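Local coordinates for protein o-succinylbenzoate synthase (Synechococcus elongatus, PDB 2OZT) that converts SHCHC to o-succinylbenzoate by a metal-dependent dehydration on the pathway to phylloquinone, as a monomeric member of the enolase superfamily, at residues Glu56-Cys65 with Ile80-Phe91. Residues are numbered along the deposited sequence; the frame is centred on the assembly and turned at random.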
ATOM      1  N   GLU A  56       5.355  -5.115 -13.384  1.00 19.42           N
ATOM      2  CA  GLU A  56       5.863  -6.407 -12.901  1.00 18.30           C
ATOM      3  C   GLU A  56       4.729  -7.428 -12.880  1.00 18.42           C
ATOM      4  O   GLU A  56       3.590  -7.134 -12.440  1.00 18.87           O
ATOM      5  CB  GLU A  56       6.416  -6.227 -11.480  1.00 18.52           C
ATOM      6  CG  GLU A  56       6.920  -7.515 -10.846  1.00 15.42           C
ATOM      7  CD  GLU A  56       7.607  -7.213  -9.501  1.00 16.23           C
ATOM      8  OE1 GLU A  56       7.236  -6.187  -8.890  1.00 16.07           O
ATOM      9  OE2 GLU A  56       8.461  -8.027  -9.048  1.00 15.56           O
ATOM     10  N   THR A  57       5.030  -8.630 -13.369  1.00 17.56           N
ATOM     11  CA  THR A  57       4.061  -9.731 -13.329  1.00 17.15           C
ATOM     12  C   THR A  57       4.597 -10.881 -12.485  1.00 15.70           C
ATOM     13  O   THR A  57       5.791 -11.077 -12.380  1.00 15.78           O
ATOM     14  CB  THR A  57       3.754 -10.295 -14.742  1.00 17.43           C
ATOM     15  OG1 THR A  57       4.951 -10.875 -15.289  1.00 19.62           O
ATOM     16  CG2 THR A  57       3.203  -9.164 -15.665  1.00 20.96           C
ATOM     17  N   LEU A  58       3.688 -11.637 -11.894  1.00 14.82           N
ATOM     18  CA  LEU A  58       4.091 -12.787 -11.126  1.00 14.49           C
ATOM     19  C   LEU A  58       4.859 -13.735 -12.036  1.00 15.03           C
ATOM     20  O   LEU A  58       5.850 -14.365 -11.607  1.00 14.44           O
ATOM     21  CB  LEU A  58       2.885 -13.478 -10.523  1.00 14.32           C
ATOM     22  CG  LEU A  58       3.233 -14.652  -9.609  1.00 15.87           C
ATOM     23  CD1 LEU A  58       4.100 -14.183  -8.428  1.00 18.50           C
ATOM     24  CD2 LEU A  58       1.969 -15.350  -9.109  1.00 17.88           C
ATOM     25  N   ASN A  59       4.442 -13.898 -13.284  1.00 13.80           N
ATOM     26  CA  ASN A  59       5.220 -14.795 -14.176  1.00 14.58           C
ATOM     27  C   ASN A  59       6.658 -14.378 -14.336  1.00 14.50           C
ATOM     28  O   ASN A  59       7.576 -15.239 -14.382  1.00 15.39           O
ATOM     29  CB  ASN A  59       4.541 -14.886 -15.548  1.00 15.70           C
ATOM     30  CG  ASN A  59       3.271 -15.700 -15.503  1.00 16.42           C
ATOM     31  OD1 ASN A  59       2.927 -16.325 -14.498  1.00 18.13           O
ATOM     32  ND2 ASN A  59       2.515 -15.655 -16.614  1.00 18.13           N
ATOM     33  N   ALA A  60       6.914 -13.086 -14.380  1.00 14.14           N
ATOM     34  CA  ALA A  60       8.285 -12.616 -14.491  1.00 15.19           C
ATOM     35  C   ALA A  60       9.072 -12.879 -13.191  1.00 14.26           C
ATOM     36  O   ALA A  60      10.281 -13.189 -13.223  1.00 14.57           O
ATOM     37  CB  ALA A  60       8.286 -11.107 -14.828  1.00 16.06           C
ATOM     38  N   ASP A  61       8.417 -12.764 -12.036  1.00 14.86           N
ATOM     39  CA  ASP A  61       9.056 -13.055 -10.750  1.00 14.35           C
ATOM     40  C   ASP A  61       9.389 -14.557 -10.662  1.00 13.85           C
ATOM     41  O   ASP A  61      10.439 -14.969 -10.104  1.00 14.98           O
ATOM     42  CB  ASP A  61       8.126 -12.692  -9.606  1.00 14.25           C
ATOM     43  CG  ASP A  61       7.904 -11.182  -9.483  1.00 14.59           C
ATOM     44  OD1 ASP A  61       8.835 -10.401  -9.781  1.00 15.28           O
ATOM     45  OD2 ASP A  61       6.808 -10.812  -9.038  1.00 16.63           O
ATOM     46  N   ILE A  62       8.494 -15.388 -11.208  1.00 13.79           N
ATOM     47  CA  ILE A  62       8.710 -16.851 -11.204  1.00 13.92           C
ATOM     48  C   ILE A  62       9.931 -17.180 -12.053  1.00 13.86           C
ATOM     49  O   ILE A  62      10.823 -17.958 -11.625  1.00 14.61           O
ATOM     50  CB  ILE A  62       7.445 -17.641 -11.709  1.00 13.50           C
ATOM     51  CG1 ILE A  62       6.353 -17.600 -10.651  1.00 15.46           C
ATOM     52  CG2 ILE A  62       7.813 -19.136 -11.940  1.00 14.28           C
ATOM     53  CD1 ILE A  62       4.967 -17.897 -11.204  1.00 19.41           C
ATOM     54  N   ALA A  63      10.018 -16.571 -13.223  1.00 13.93           N
ATOM     55  CA  ALA A  63      11.169 -16.784 -14.098  1.00 15.07           C
ATOM     56  C   ALA A  63      12.457 -16.373 -13.366  1.00 15.99           C
ATOM     57  O   ALA A  63      13.461 -17.084 -13.397  1.00 17.11           O
ATOM     58  CB  ALA A  63      11.018 -16.026 -15.375  1.00 16.62           C
ATOM     59  N   LEU A  64      12.429 -15.230 -12.684  1.00 15.22           N
ATOM     60  CA  LEU A  64      13.555 -14.792 -11.869  1.00 15.75           C
ATOM     61  C   LEU A  64      13.927 -15.851 -10.864  1.00 14.25           C
ATOM     62  O   LEU A  64      15.121 -16.217 -10.761  1.00 16.50           O
ATOM     63  CB  LEU A  64      13.178 -13.516 -11.093  1.00 15.85           C
ATOM     64  CG  LEU A  64      14.299 -13.100 -10.130  1.00 17.00           C
ATOM     65  CD1 LEU A  64      15.540 -12.522 -10.837  1.00 19.12           C
ATOM     66  CD2 LEU A  64      13.760 -12.203  -9.036  1.00 20.23           C
ATOM     67  N   CYS A  65      12.956 -16.375 -10.113  1.00 13.86           N
ATOM     68  CA  CYS A  65      13.258 -17.387  -9.106  1.00 14.20           C
ATOM     69  C   CYS A  65      13.922 -18.603  -9.740  1.00 16.36           C
ATOM     70  O   CYS A  65      14.801 -19.205  -9.141  1.00 17.90           O
ATOM     71  CB  CYS A  65      12.011 -17.815  -8.339  1.00 14.71           C
ATOM     72  SG  CYS A  65      11.508 -16.488  -7.192  1.00 16.11           S
ATOM     73  N   ILE A  80      19.063  -8.857  -9.115  1.00 24.37           N
ATOM     74  CA  ILE A  80      17.609  -8.821  -9.368  1.00 23.48           C
ATOM     75  C   ILE A  80      17.235  -7.529 -10.113  1.00 23.69           C
ATOM     76  O   ILE A  80      17.573  -6.442  -9.645  1.00 24.41           O
ATOM     77  CB  ILE A  80      16.786  -8.971  -8.075  1.00 22.30           C
ATOM     78  CG1 ILE A  80      17.058 -10.335  -7.432  1.00 23.00           C
ATOM     79  CG2 ILE A  80      15.250  -8.806  -8.406  1.00 21.34           C
ATOM     80  CD1 ILE A  80      16.624 -10.436  -5.965  1.00 22.98           C
ATOM     81  N   PRO A  81      16.573  -7.633 -11.293  1.00 23.82           N
ATOM     82  CA  PRO A  81      16.256  -6.420 -12.069  1.00 24.04           C
ATOM     83  C   PRO A  81      15.431  -5.392 -11.297  1.00 24.06           C
ATOM     84  O   PRO A  81      14.514  -5.761 -10.559  1.00 22.81           O
ATOM     85  CB  PRO A  81      15.450  -6.975 -13.261  1.00 24.17           C
ATOM     86  CG  PRO A  81      15.900  -8.395 -13.406  1.00 25.97           C
ATOM     87  CD  PRO A  81      16.183  -8.866 -12.010  1.00 23.83           C
ATOM     88  N   GLU A  82      15.746  -4.112 -11.466  1.00 23.94           N
ATOM     89  CA  GLU A  82      14.951  -3.026 -10.920  1.00 24.32           C
ATOM     90  C   GLU A  82      13.526  -3.096 -11.428  1.00 22.95           C
ATOM     91  O   GLU A  82      12.610  -2.547 -10.793  1.00 23.21           O
ATOM     92  CB  GLU A  82      15.583  -1.663 -11.294  1.00 25.44           C
ATOM     93  CG  GLU A  82      14.716  -0.428 -10.977  1.00 28.27           C
ATOM     94  CD  GLU A  82      15.433   0.892 -11.242  0.10 27.26           C
ATOM     95  OE1 GLU A  82      16.676   0.942 -11.127  0.10 27.64           O
ATOM     96  OE2 GLU A  82      14.745   1.886 -11.556  0.10 27.42           O
ATOM     97  N   ALA A  83      13.320  -3.762 -12.570  1.00 20.98           N
ATOM     98  CA  ALA A  83      11.975  -3.872 -13.141  1.00 20.65           C
ATOM     99  C   ALA A  83      11.099  -4.870 -12.362  1.00 18.71           C
ATOM    100  O   ALA A  83       9.926  -5.030 -12.663  1.00 18.87           O
ATOM    101  CB  ALA A  83      12.046  -4.268 -14.615  1.00 21.88           C
ATOM    102  N   LEU A  84      11.683  -5.552 -11.377  1.00 17.34           N
ATOM    103  CA  LEU A  84      10.909  -6.504 -10.542  1.00 15.93           C
ATOM    104  C   LEU A  84      10.947  -6.065  -9.057  1.00 14.85           C
ATOM    105  O   LEU A  84      11.555  -6.734  -8.198  1.00 14.43           O
ATOM    106  CB  LEU A  84      11.505  -7.905 -10.657  1.00 16.26           C
ATOM    107  CG  LEU A  84      11.584  -8.484 -12.082  1.00 15.15           C
ATOM    108  CD1 LEU A  84      12.329  -9.846 -12.069  1.00 18.82           C
ATOM    109  CD2 LEU A  84      10.197  -8.592 -12.717  1.00 17.55           C
ATOM    110  N   PRO A  85      10.329  -4.927  -8.743  1.00 14.10           N
ATOM    111  CA  PRO A  85      10.454  -4.399  -7.370  1.00 14.02           C
ATOM    112  C   PRO A  85       9.818  -5.256  -6.290  1.00 13.92           C
ATOM    113  O   PRO A  85      10.344  -5.302  -5.173  1.00 13.57           O
ATOM    114  CB  PRO A  85       9.766  -3.032  -7.438  1.00 14.24           C
ATOM    115  CG  PRO A  85       8.857  -3.115  -8.646  1.00 16.31           C
ATOM    116  CD  PRO A  85       9.573  -4.037  -9.637  1.00 15.42           C
ATOM    117  N   ALA A  86       8.714  -5.948  -6.579  1.00 13.38           N
ATOM    118  CA  ALA A  86       8.179  -6.882  -5.566  1.00 12.55           C
ATOM    119  C   ALA A  86       9.172  -8.024  -5.258  1.00 12.37           C
ATOM    120  O   ALA A  86       9.270  -8.446  -4.110  1.00 13.53           O
ATOM    121  CB  ALA A  86       6.776  -7.413  -5.985  1.00 13.69           C
ATOM    122  N   ALA A  87       9.859  -8.499  -6.302  1.00 11.90           N
ATOM    123  CA  ALA A  87      10.920  -9.502  -6.068  1.00 12.00           C
ATOM    124  C   ALA A  87      12.050  -8.925  -5.221  1.00 13.39           C
ATOM    125  O   ALA A  87      12.532  -9.618  -4.306  1.00 14.21           O
ATOM    126  CB  ALA A  87      11.445 -10.025  -7.401  1.00 13.78           C
ATOM    127  N   GLN A  88      12.479  -7.693  -5.508  1.00 13.44           N
ATOM    128  CA  GLN A  88      13.465  -7.014  -4.662  1.00 14.74           C
ATOM    129  C   GLN A  88      12.994  -6.970  -3.203  1.00 14.53           C
ATOM    130  O   GLN A  88      13.761  -7.266  -2.269  1.00 14.84           O
ATOM    131  CB  GLN A  88      13.777  -5.606  -5.147  1.00 14.37           C
ATOM    132  CG  GLN A  88      14.375  -5.486  -6.557  1.00 17.76           C
ATOM    133  CD  GLN A  88      14.568  -4.014  -6.946  1.00 19.68           C
ATOM    134  OE1 GLN A  88      13.617  -3.203  -6.926  1.00 24.84           O
ATOM    135  NE2 GLN A  88      15.789  -3.678  -7.355  1.00 25.98           N
ATOM    136  N   PHE A  89      11.741  -6.603  -2.969  1.00 14.48           N
ATOM    137  CA  PHE A  89      11.215  -6.568  -1.601  1.00 13.65           C
ATOM    138  C   PHE A  89      11.242  -7.950  -0.978  1.00 14.53           C
ATOM    139  O   PHE A  89      11.703  -8.138   0.172  1.00 13.45           O
ATOM    140  CB  PHE A  89       9.760  -6.045  -1.614  1.00 13.75           C
ATOM    141  CG  PHE A  89       9.002  -6.296  -0.337  1.00 11.38           C
ATOM    142  CD1 PHE A  89       9.065  -5.415   0.725  1.00 12.10           C
ATOM    143  CD2 PHE A  89       8.227  -7.459  -0.172  1.00 13.41           C
ATOM    144  CE1 PHE A  89       8.341  -5.613   1.887  1.00 11.14           C
ATOM    145  CE2 PHE A  89       7.508  -7.683   1.011  1.00 13.52           C
ATOM    146  CZ  PHE A  89       7.558  -6.764   2.048  1.00 12.14           C
ATOM    147  N   GLY A  90      10.774  -8.946  -1.735  1.00 13.68           N
ATOM    148  CA  GLY A  90      10.718 -10.291  -1.149  1.00 14.33           C
ATOM    149  C   GLY A  90      12.078 -10.847  -0.756  1.00 13.65           C
ATOM    150  O   GLY A  90      12.221 -11.361   0.371  1.00 13.64           O
ATOM    151  N   PHE A  91      13.042 -10.721  -1.666  1.00 14.16           N
ATOM    152  CA  PHE A  91      14.373 -11.253  -1.339  1.00 14.04           C
ATOM    153  C   PHE A  91      15.036 -10.441  -0.245  1.00 15.39           C
ATOM    154  O   PHE A  91      15.654 -11.021   0.633  1.00 15.41           O
ATOM    155  CB  PHE A  91      15.221 -11.327  -2.576  1.00 15.03           C
ATOM    156  CG  PHE A  91      14.950 -12.565  -3.402  1.00 15.16           C
ATOM    157  CD1 PHE A  91      15.531 -13.797  -3.005  1.00 16.69           C
ATOM    158  CD2 PHE A  91      14.059 -12.534  -4.491  1.00 14.91           C
ATOM    159  CE1 PHE A  91      15.294 -14.967  -3.747  1.00 17.12           C
ATOM    160  CE2 PHE A  91      13.788 -13.690  -5.216  1.00 14.03           C
ATOM    161  CZ  PHE A  91      14.417 -14.893  -4.842  1.00 13.76           C
TER
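In the capping domain of this enolase-superfamily enzyme, the N-terminus of helix 85-97 is gripped by Glu56, which sits just ahead of the neighbouring helix 58-67. The glutamate chain runs out extended, with CG anti to the backbone N (chi1 178°), and brings its carboxylate up to the amides at the start of the helix. OE1 accepts from Ala86 N at 2.8 Å and OE2 from Ala87 N at 3.1 Å, each through the syn lone pair, so both oxygens are held and the group cannot easily swivel. The positive end of the helix dipole would favour a negative charge here, yet Glu56 OE2 also lies 2.5 Å from Asp61 OD1, a separation suggesting that one of the two acids is protonated. With an alanine at Glu56, the amides Ala86 N and Ala87 N would probably lose the acceptors that cap them here. Farther along, Leu64 packs against the helix and the loop before it: CD2 rests 3.6 Å from Ala87 CB and also meets Ile80 CG2, while CD1 reaches Pro81 CD. Leu84 packs back, its CD2 3.8 Å from Ala60 CB. Cys65 SG approaches the edge of the Phe91 ring, 5.2 Å from its centroid. Ile62 of the first helix and Phe91 of the second rest on strand 23-36. The axes of 58-65 and 85-91 cross at -50°, paired against an antiparallel sheet in the alpha+beta arrangement characteristic of the enolase N-terminal domain.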